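Local structure of phytanoyl-CoA dioxygenase (Streptomyces malaysiense, 6ZYL) at residues L28-V38 / D97-P105; K78-D87 / E264-A275. The protein catalyses the beta-hydroxylation of thioholgamide as the non-heme monooxygenase ThoJ, probably binding iron and using 2-oxoglutarate like related dioxygenases. All coordinates share one frame; numbering follows the deposited sequence.

Interaction 1 (L28-V38 / D97-P105); sequences LAERFRTDGFV and DAVASLLGP
The carbonyl oxygen of L102 is approached by the R33 guanidinium both directly and through water 2. This water lies at the guanidinium edge, in its plane, and joins R33 NE to L102 O, standing 2.9 Å from that NE. The direct link from R33 NH2 to L102 O is weak, at 3.5 Å with an N-H...O angle of 144°, and NH2 has a firmer hydrogen bond to the carbonyl oxygen of Q141. Away from these polar groups the contact is apolar. L102 turns CG away from its own carbonyl carbon (chi1 -57°), and its two methyls divide the work: CD1 rests over one face of the F32 ring, a CH-pi contact 4.0 Å from the centroid, whereas CD2 presses on the helix backbone, 3.4 Å from A29 CA. The helices 28-35 and 97-103 cross here at -66°, their axes 9.1 Å apart; they pack at the edge of the main sheet of the double-stranded beta-helix (jelly-roll) core known from PhyH-type dioxygenases, where F32, V38 and L102 all touch V211 of strand 209-212. With L102 cut back to an alanine, the F32 face would probably lose its CH-pi partner and a gap is likely to open beside A29 CA. Toward the start of helix 28-35, L28 brings its CD2 methyl to 3.6 Å from S101 OG, a hydroxyl that donates back to A98 O within its own helix.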
loop_
_atom_site.group_PDB
_atom_site.type_symbol
_atom_site.label_atom_id
_atom_site.label_comp_id
_atom_site.label_asym_id
_atom_site.label_seq_id
_atom_site.Cartn_x
_atom_site.Cartn_y
_atom_site.Cartn_z
ATOM N N LEU A 28 14.552 13.886 -4.193
ATOM C CA LEU A 28 13.619 12.875 -3.707
ATOM C C LEU A 28 13.861 11.539 -4.399
ATOM O O LEU A 28 13.950 10.492 -3.747
ATOM C CB LEU A 28 12.181 13.339 -3.926
ATOM C CG LEU A 28 11.130 12.797 -2.957
ATOM C CD1 LEU A 28 11.317 13.392 -1.574
ATOM C CD2 LEU A 28 9.729 13.080 -3.484
ATOM N N ALA A 29 13.974 11.558 -5.729
ATOM C CA ALA A 29 14.257 10.328 -6.462
ATOM C C ALA A 29 15.614 9.756 -6.069
ATOM O O ALA A 29 15.774 8.533 -5.966
ATOM C CB ALA A 29 14.201 10.590 -7.966
ATOM N N GLU A 30 16.602 10.623 -5.841
ATOM C CA GLU A 30 17.932 10.147 -5.470
ATOM C C GLU A 30 17.901 9.440 -4.121
ATOM O O GLU A 30 18.497 8.369 -3.952
ATOM C CB GLU A 30 18.920 11.314 -5.446
ATOM C CG GLU A 30 20.378 10.885 -5.516
ATOM C CD GLU A 30 21.320 11.904 -4.900
ATOM O OE1 GLU A 30 22.407 11.503 -4.432
ATOM O OE2 GLU A 30 20.975 13.105 -4.885
ATOM N N ARG A 31 17.214 10.030 -3.141
ATOM C CA ARG A 31 17.084 9.382 -1.840
ATOM C C ARG A 31 16.344 8.056 -1.967
ATOM O O ARG A 31 16.756 7.041 -1.393
ATOM C CB ARG A 31 16.360 10.307 -0.861
ATOM C CG ARG A 31 17.031 11.653 -0.642
ATOM C CD ARG A 31 16.039 12.674 -0.091
ATOM N NE ARG A 31 15.372 12.198 1.121
ATOM C CZ ARG A 31 14.351 12.815 1.709
ATOM N NH1 ARG A 31 13.867 13.938 1.196
ATOM N NH2 ARG A 31 13.809 12.306 2.809
ATOM N N PHE A 32 15.244 8.050 -2.724
ATOM C CA PHE A 32 14.460 6.831 -2.896
ATOM C C PHE A 32 15.307 5.715 -3.496
ATOM O O PHE A 32 15.281 4.575 -3.020
ATOM C CB PHE A 32 13.241 7.125 -3.776
ATOM C CG PHE A 32 12.392 5.919 -4.067
ATOM C CD1 PHE A 32 11.511 5.429 -3.120
ATOM C CD2 PHE A 32 12.471 5.282 -5.294
ATOM C CE1 PHE A 32 10.728 4.319 -3.387
ATOM C CE2 PHE A 32 11.691 4.172 -5.566
ATOM C CZ PHE A 32 10.820 3.691 -4.612
ATOM N N ARG A 33 16.074 6.028 -4.542
ATOM C CA ARG A 33 16.851 4.990 -5.212
ATOM C C ARG A 33 18.038 4.540 -4.370
ATOM O O ARG A 33 18.423 3.366 -4.423
ATOM C CB ARG A 33 17.327 5.490 -6.577
ATOM C CG ARG A 33 16.201 5.769 -7.567
ATOM C CD ARG A 33 15.408 4.508 -7.894
ATOM N NE ARG A 33 14.250 4.794 -8.739
ATOM C CZ ARG A 33 13.289 3.919 -9.023
ATOM N NH1 ARG A 33 13.341 2.689 -8.531
ATOM N NH2 ARG A 33 12.275 4.275 -9.801
ATOM N N THR A 34 18.622 5.445 -3.583
ATOM C CA THR A 34 19.743 5.065 -2.730
ATOM C C THR A 34 19.269 4.250 -1.534
ATOM O O THR A 34 19.751 3.136 -1.295
ATOM C CB THR A 34 20.496 6.311 -2.258
ATOM O OG1 THR A 34 20.950 7.063 -3.389
ATOM C CG2 THR A 34 21.689 5.922 -1.390
ATOM N N ASP A 35 18.316 4.789 -0.773
ATOM C CA ASP A 35 17.871 4.136 0.450
ATOM C C ASP A 35 16.815 3.069 0.204
ATOM O O ASP A 35 16.674 2.157 1.028
ATOM C CB ASP A 35 17.318 5.181 1.426
ATOM C CG ASP A 35 18.383 6.148 1.913
ATOM O OD1 ASP A 35 19.569 5.760 1.941
ATOM O OD2 ASP A 35 18.037 7.296 2.266
ATOM N N GLY A 36 16.085 3.152 -0.903
ATOM C CA GLY A 36 14.936 2.300 -1.116
ATOM C C GLY A 36 13.660 2.817 -0.497
ATOM O O GLY A 36 12.635 2.126 -0.556
ATOM N N PHE A 37 13.696 4.004 0.100
ATOM C CA PHE A 37 12.528 4.636 0.691
ATOM C C PHE A 37 12.796 6.131 0.737
ATOM O O PHE A 37 13.920 6.587 0.516
ATOM C CB PHE A 37 12.230 4.080 2.091
ATOM C CG PHE A 37 13.357 4.260 3.071
ATOM C CD1 PHE A 37 13.641 5.506 3.606
ATOM C CD2 PHE A 37 14.128 3.179 3.462
ATOM C CE1 PHE A 37 14.676 5.673 4.504
ATOM C CE2 PHE A 37 15.163 3.338 4.365
ATOM C CZ PHE A 37 15.437 4.588 4.885
ATOM N N VAL A 38 11.752 6.892 1.044
ATOM C CA VAL A 38 11.883 8.332 1.228
ATOM C C VAL A 38 10.703 8.796 2.078
ATOM O O VAL A 38 9.543 8.520 1.753
ATOM C CB VAL A 38 11.969 9.060 -0.129
ATOM C CG1 VAL A 38 10.632 9.067 -0.843
ATOM C CG2 VAL A 38 12.514 10.472 0.068
ATOM N N ASP A 97 2.001 13.857 -7.398
ATOM C CA ASP A 97 3.191 14.618 -7.773
ATOM C C ASP A 97 4.451 13.975 -7.208
ATOM O O ASP A 97 5.471 13.871 -7.901
ATOM C CB ASP A 97 3.073 16.063 -7.286
ATOM C CG ASP A 97 2.082 16.875 -8.096
ATOM O OD1 ASP A 97 1.685 16.421 -9.191
ATOM O OD2 ASP A 97 1.702 17.971 -7.635
ATOM N N ALA A 98 4.400 13.544 -5.946
ATOM C CA ALA A 98 5.557 12.889 -5.346
ATOM C C ALA A 98 5.897 11.597 -6.074
ATOM O O ALA A 98 7.069 11.326 -6.357
ATOM C CB ALA A 98 5.296 12.611 -3.866
ATOM N N VAL A 99 4.884 10.788 -6.390
ATOM C CA VAL A 99 5.134 9.520 -7.069
ATOM C C VAL A 99 5.653 9.766 -8.480
ATOM O O VAL A 99 6.553 9.063 -8.956
ATOM C CB VAL A 99 3.857 8.662 -7.074
ATOM C CG1 VAL A 99 4.057 7.418 -7.925
ATOM C CG2 VAL A 99 3.462 8.291 -5.648
ATOM N N ALA A 100 5.094 10.761 -9.173
ATOM C CA ALA A 100 5.550 11.062 -10.526
ATOM C C ALA A 100 7.025 11.443 -10.534
ATOM O O ALA A 100 7.763 11.082 -11.458
ATOM C CB ALA A 100 4.703 12.182 -11.129
ATOM N N SER A 101 7.477 12.172 -9.512
ATOM C CA SER A 101 8.888 12.534 -9.435
ATOM C C SER A 101 9.782 11.315 -9.253
ATOM O O SER A 101 10.987 11.399 -9.515
ATOM C CB SER A 101 9.113 13.531 -8.294
ATOM O OG SER A 101 9.193 12.879 -7.039
ATOM N N LEU A 102 9.222 10.186 -8.825
ATOM C CA LEU A 102 9.981 8.953 -8.671
ATOM C C LEU A 102 9.843 8.016 -9.861
ATOM O O LEU A 102 10.825 7.379 -10.259
ATOM C CB LEU A 102 9.531 8.211 -7.410
ATOM C CG LEU A 102 9.611 8.921 -6.061
ATOM C CD1 LEU A 102 9.205 7.946 -4.949
ATOM C CD2 LEU A 102 10.990 9.473 -5.804
ATOM N N LEU A 103 8.644 7.913 -10.437
ATOM C CA LEU A 103 8.350 6.891 -11.428
ATOM C C LEU A 103 8.042 7.429 -12.818
ATOM O O LEU A 103 7.952 6.631 -13.759
ATOM C CB LEU A 103 7.153 6.040 -10.970
ATOM C CG LEU A 103 7.242 5.372 -9.597
ATOM C CD1 LEU A 103 5.994 4.530 -9.340
ATOM C CD2 LEU A 103 8.494 4.527 -9.487
ATOM N N GLY A 104 7.871 8.736 -12.979
ATOM C CA GLY A 104 7.523 9.297 -14.262
ATOM C C GLY A 104 6.072 9.724 -14.322
ATOM O O GLY A 104 5.319 9.594 -13.352
ATOM N N PRO A 105 5.647 10.238 -15.480
ATOM C CA PRO A 105 4.304 10.825 -15.590
ATOM C C PRO A 105 3.169 9.852 -15.873
ATOM O O PRO A 105 2.009 10.291 -15.881
ATOM C CB PRO A 105 4.473 11.808 -16.764
ATOM C CG PRO A 105 5.474 11.123 -17.659
ATOM C CD PRO A 105 6.431 10.395 -16.722
HETATM O O HOH W 1 11.715 5.623 -12.639
HETATM O O HOH W 2 13.723 7.478 -9.611
#

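Interaction 2 (K78-D87 / E264-A275); sequences KIHLVASWAD and ERRPESDFDQAA
K78 NZ and E264 OE2 form a salt bridge of 2.7 Å, the lysine arriving on the syn side of the carboxylate oxygen. Both atoms have further partners: NZ donates to the W110 carbonyl, and OE2 is hydrogen-bonded to S249 OG. Water 3 engages the other carboxylate oxygen, OE1, and also meets K78 NZ and H80 NE2, while ND1 of that imidazole is paired with T112. Backbone carbonyls of L81 and R265 share water 4, which donates to each. At the far end D87 sets CG anti to its backbone N (chi1 166°), which directs the carboxylate to R266, and the arginine grips it side-on: R266 NE reaches D87 OD1 and NH2 reaches OD2, both at 2.8 Å. Between these charged pairs P267 lies against the 80-81 backbone, its CD 3.3 Å from H80 O. The segment 264-275 links edge strand 262-263 of the main sheet to helix 273-295, passing through a type II beta turn, S269 to D272. Inside that turn F271 N donates almost straight to V82 O (3.1 Å, 173°), in the carbonyl plane. D270 OD1 takes the S84 amide N, at the start of helix 84-90, over 2.7 Å and from 40° above the carboxylate plane; the bond itself is nearly linear. Water 7 donates to the same oxygen and accepts from W85 N, and water 6 spans D270 N and OD2.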
loop_
_atom_site.group_PDB
_atom_site.type_symbol
_atom_site.label_atom_id
_atom_site.label_comp_id
_atom_site.label_asym_id
_atom_site.label_seq_id
_atom_site.Cartn_x
_atom_site.Cartn_y
_atom_site.Cartn_z
ATOM N N LYS A 78 -8.616 -3.516 -3.045
ATOM C CA LYS A 78 -9.216 -2.540 -3.949
ATOM C C LYS A 78 -10.177 -1.621 -3.199
ATOM O O LYS A 78 -11.287 -1.339 -3.653
ATOM C CB LYS A 78 -9.941 -3.247 -5.095
ATOM C CG LYS A 78 -9.084 -4.213 -5.895
ATOM C CD LYS A 78 -8.179 -3.475 -6.872
ATOM C CE LYS A 78 -7.315 -4.449 -7.661
ATOM N NZ LYS A 78 -6.627 -3.793 -8.809
ATOM N N ILE A 79 -9.750 -1.130 -2.037
ATOM C CA ILE A 79 -10.608 -0.236 -1.262
ATOM C C ILE A 79 -11.009 0.969 -2.103
ATOM O O ILE A 79 -12.160 1.421 -2.063
ATOM C CB ILE A 79 -9.901 0.201 0.034
ATOM C CG1 ILE A 79 -9.391 -1.008 0.816
ATOM C CG2 ILE A 79 -10.848 1.027 0.902
ATOM C CD1 ILE A 79 -8.483 -0.641 1.983
ATOM N N HIS A 80 -10.071 1.494 -2.892
ATOM C CA HIS A 80 -10.300 2.708 -3.663
ATOM C C HIS A 80 -11.366 2.552 -4.737
ATOM O O HIS A 80 -11.788 3.561 -5.310
ATOM C CB HIS A 80 -8.988 3.154 -4.313
ATOM C CG HIS A 80 -8.351 2.105 -5.175
ATOM N ND1 HIS A 80 -7.785 0.960 -4.658
ATOM C CD2 HIS A 80 -8.190 2.031 -6.517
ATOM C CE1 HIS A 80 -7.305 0.224 -5.643
ATOM N NE2 HIS A 80 -7.536 0.851 -6.782
ATOM N N LEU A 81 -11.802 1.332 -5.036
ATOM C CA LEU A 81 -12.831 1.133 -6.047
ATOM C C LEU A 81 -14.245 1.218 -5.480
ATOM O O LEU A 81 -15.197 1.317 -6.266
ATOM C CB LEU A 81 -12.643 -0.222 -6.737
ATOM C CG LEU A 81 -11.350 -0.429 -7.529
ATOM C CD1 LEU A 81 -11.412 -1.746 -8.311
ATOM C CD2 LEU A 81 -11.065 0.728 -8.471
ATOM N N VAL A 82 -14.405 1.195 -4.164
ATOM C CA VAL A 82 -15.738 1.248 -3.554
ATOM C C VAL A 82 -15.893 2.358 -2.529
ATOM O O VAL A 82 -17.039 2.753 -2.234
ATOM C CB VAL A 82 -16.090 -0.112 -2.914
ATOM C CG1 VAL A 82 -16.246 -1.182 -3.975
ATOM C CG2 VAL A 82 -15.034 -0.506 -1.887
ATOM N N ALA A 83 -14.823 2.889 -1.947
ATOM C CA ALA A 83 -14.914 3.839 -0.845
ATOM C C ALA A 83 -14.417 5.207 -1.292
ATOM O O ALA A 83 -13.292 5.334 -1.788
ATOM C CB ALA A 83 -14.108 3.354 0.363
ATOM N N SER A 84 -15.252 6.228 -1.094
ATOM C CA SER A 84 -14.906 7.567 -1.556
ATOM C C SER A 84 -13.663 8.100 -0.851
ATOM O O SER A 84 -12.846 8.798 -1.464
ATOM C CB SER A 84 -16.087 8.513 -1.343
ATOM O OG SER A 84 -17.163 8.182 -2.204
ATOM N N TRP A 85 -13.502 7.789 0.438
ATOM C CA TRP A 85 -12.341 8.294 1.165
ATOM C C TRP A 85 -11.047 7.722 0.596
ATOM O O TRP A 85 -10.041 8.433 0.487
ATOM C CB TRP A 85 -12.463 7.975 2.658
ATOM C CG TRP A 85 -12.351 6.520 2.999
ATOM C CD1 TRP A 85 -13.377 5.638 3.163
ATOM C CD2 TRP A 85 -11.145 5.778 3.226
ATOM N NE1 TRP A 85 -12.888 4.394 3.473
ATOM C CE2 TRP A 85 -11.520 4.452 3.516
ATOM C CE3 TRP A 85 -9.785 6.107 3.208
ATOM C CZ2 TRP A 85 -10.588 3.454 3.787
ATOM C CZ3 TRP A 85 -8.860 5.113 3.474
ATOM C CH2 TRP A 85 -9.266 3.804 3.763
ATOM N N ALA A 86 -11.056 6.440 0.221
ATOM C CA ALA A 86 -9.873 5.841 -0.386
ATOM C C ALA A 86 -9.663 6.364 -1.802
ATOM O O ALA A 86 -8.530 6.652 -2.204
ATOM C CB ALA A 86 -9.995 4.319 -0.387
ATOM N N ASP A 87 -10.745 6.489 -2.573
ATOM C CA ASP A 87 -10.637 7.073 -3.905
ATOM C C ASP A 87 -10.006 8.458 -3.843
ATOM O O ASP A 87 -9.177 8.811 -4.690
ATOM C CB ASP A 87 -12.017 7.143 -4.558
ATOM C CG ASP A 87 -12.036 8.029 -5.792
ATOM O OD1 ASP A 87 -11.666 7.541 -6.881
ATOM O OD2 ASP A 87 -12.417 9.212 -5.670
ATOM N N GLU A 264 -9.650 0.072 -14.646
ATOM C CA GLU A 264 -10.677 0.149 -13.623
ATOM C C GLU A 264 -11.325 1.532 -13.675
ATOM O O GLU A 264 -10.941 2.394 -14.470
ATOM C CB GLU A 264 -10.072 -0.156 -12.250
ATOM C CG GLU A 264 -9.674 -1.623 -12.087
ATOM C CD GLU A 264 -8.711 -1.868 -10.937
ATOM O OE1 GLU A 264 -8.221 -0.887 -10.340
ATOM O OE2 GLU A 264 -8.441 -3.051 -10.632
ATOM N N ARG A 265 -12.328 1.741 -12.826
ATOM C CA ARG A 265 -13.063 2.995 -12.792
ATOM C C ARG A 265 -13.152 3.514 -11.364
ATOM O O ARG A 265 -13.175 2.741 -10.403
ATOM C CB ARG A 265 -14.487 2.837 -13.361
ATOM C CG ARG A 265 -14.612 1.832 -14.494
ATOM C CD ARG A 265 -15.759 2.192 -15.431
ATOM N NE ARG A 265 -17.064 1.813 -14.891
ATOM C CZ ARG A 265 -17.651 0.638 -15.100
ATOM N NH1 ARG A 265 -17.052 -0.289 -15.837
ATOM N NH2 ARG A 265 -18.840 0.387 -14.567
ATOM N N ARG A 266 -13.220 4.837 -11.237
ATOM C CA ARG A 266 -13.423 5.443 -9.931
ATOM C C ARG A 266 -14.874 5.262 -9.494
ATOM O O ARG A 266 -15.784 5.320 -10.328
ATOM C CB ARG A 266 -13.085 6.933 -9.965
ATOM C CG ARG A 266 -11.690 7.257 -10.446
ATOM C CD ARG A 266 -11.460 8.762 -10.438
ATOM N NE ARG A 266 -11.497 9.314 -9.086
ATOM C CZ ARG A 266 -11.127 10.552 -8.771
ATOM N NH1 ARG A 266 -10.691 11.377 -9.714
ATOM N NH2 ARG A 266 -11.192 10.966 -7.514
ATOM N N PRO A 267 -15.132 5.063 -8.200
ATOM C CA PRO A 267 -16.522 4.947 -7.736
ATOM C C PRO A 267 -17.232 6.293 -7.802
ATOM O O PRO A 267 -16.683 7.319 -7.394
ATOM C CB PRO A 267 -16.379 4.450 -6.293
ATOM C CG PRO A 267 -15.044 5.008 -5.849
ATOM C CD PRO A 267 -14.163 4.981 -7.086
ATOM N N GLU A 268 -18.461 6.282 -8.323
ATOM C CA GLU A 268 -19.251 7.508 -8.354
ATOM C C GLU A 268 -19.713 7.906 -6.959
ATOM O O GLU A 268 -19.821 9.100 -6.657
ATOM C CB GLU A 268 -20.455 7.336 -9.281
ATOM C CG GLU A 268 -20.091 7.038 -10.725
ATOM C CD GLU A 268 -19.441 8.219 -11.418
ATOM O OE1 GLU A 268 -19.828 9.370 -11.126
ATOM O OE2 GLU A 268 -18.541 7.996 -12.255
ATOM N N SER A 269 -19.990 6.928 -6.100
ATOM C CA SER A 269 -20.374 7.188 -4.721
ATOM C C SER A 269 -20.090 5.936 -3.907
ATOM O O SER A 269 -19.893 4.849 -4.456
ATOM C CB SER A 269 -21.848 7.589 -4.608
ATOM O OG SER A 269 -22.691 6.613 -5.192
ATOM N N ASP A 270 -20.073 6.104 -2.586
ATOM C CA ASP A 270 -19.780 4.995 -1.687
ATOM C C ASP A 270 -20.709 3.820 -1.955
ATOM O O ASP A 270 -21.935 3.963 -1.922
ATOM C CB ASP A 270 -19.912 5.452 -0.233
ATOM C CG ASP A 270 -18.730 6.279 0.232
ATOM O OD1 ASP A 270 -17.598 5.750 0.240
ATOM O OD2 ASP A 270 -18.932 7.458 0.591
ATOM N N PHE A 271 -20.118 2.658 -2.224
ATOM C CA PHE A 271 -20.850 1.409 -2.422
ATOM C C PHE A 271 -21.880 1.498 -3.547
ATOM O O PHE A 271 -22.863 0.749 -3.551
ATOM C CB PHE A 271 -21.538 0.966 -1.124
ATOM C CG PHE A 271 -20.636 0.982 0.079
ATOM C CD1 PHE A 271 -19.470 0.237 0.094
ATOM C CD2 PHE A 271 -20.955 1.743 1.193
ATOM C CE1 PHE A 271 -18.637 0.249 1.197
ATOM C CE2 PHE A 271 -20.126 1.759 2.300
ATOM C CZ PHE A 271 -18.965 1.011 2.301
ATOM N N ASP A 272 -21.678 2.401 -4.503
ATOM C CA ASP A 272 -22.536 2.445 -5.680
ATOM C C ASP A 272 -22.526 1.087 -6.372
ATOM O O ASP A 272 -21.477 0.450 -6.510
ATOM C CB ASP A 272 -22.062 3.542 -6.630
ATOM C CG ASP A 272 -22.664 3.417 -8.009
ATOM O OD1 ASP A 272 -23.890 3.615 -8.147
ATOM O OD2 ASP A 272 -21.909 3.125 -8.957
ATOM N N GLN A 273 -23.709 0.637 -6.805
ATOM C CA GLN A 273 -23.842 -0.738 -7.284
ATOM C C GLN A 273 -22.892 -1.023 -8.441
ATOM O O GLN A 273 -22.324 -2.119 -8.530
ATOM C CB GLN A 273 -25.286 -1.015 -7.699
ATOM C CG GLN A 273 -25.567 -2.479 -8.020
ATOM C CD GLN A 273 -25.312 -3.402 -6.841
ATOM O OE1 GLN A 273 -25.871 -3.219 -5.760
ATOM N NE2 GLN A 273 -24.461 -4.402 -7.047
ATOM N N ALA A 274 -22.712 -0.059 -9.345
ATOM C CA ALA A 274 -21.748 -0.248 -10.424
ATOM C C ALA A 274 -20.341 -0.428 -9.868
ATOM O O ALA A 274 -19.548 -1.215 -10.400
ATOM C CB ALA A 274 -21.797 0.937 -11.389
ATOM N N ALA A 275 -20.013 0.292 -8.793
ATOM C CA ALA A 275 -18.701 0.144 -8.175
ATOM C C ALA A 275 -18.567 -1.208 -7.491
ATOM O O ALA A 275 -17.505 -1.840 -7.551
ATOM C CB ALA A 275 -18.459 1.275 -7.175
HETATM O O HOH W 3 -6.301 -0.837 -8.641
HETATM O O HOH W 4 -15.179 1.445 -8.996
HETATM O O HOH W 5 -16.661 8.671 -4.852
HETATM O O HOH W 6 -20.258 8.828 -1.549
HETATM O O HOH W 7 -16.123 7.161 2.197
#

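How the interactions relate
Interactions 1 and 2 lie 28 Å apart between centres, with nearest atoms about 13 Å apart, so neither touches the other. Their segments alternate along the chain: 28-38, 78-87, 97-105, then 264-275. Helices 84-90 and 93-103 follow one another and hold part of one segment of each, giving the two sites a short covalent connection. Both are also tied to the seven-stranded mixed sheet, near its opposite outermost strands: segment 28-38 runs into strand 37-41, while strand 262-263 comes just before the other contact's second segment. Interaction 1 packs the N-terminal helix of the model, and interaction 2 the approach to helix 273-295, against different parts of the 78-105 region.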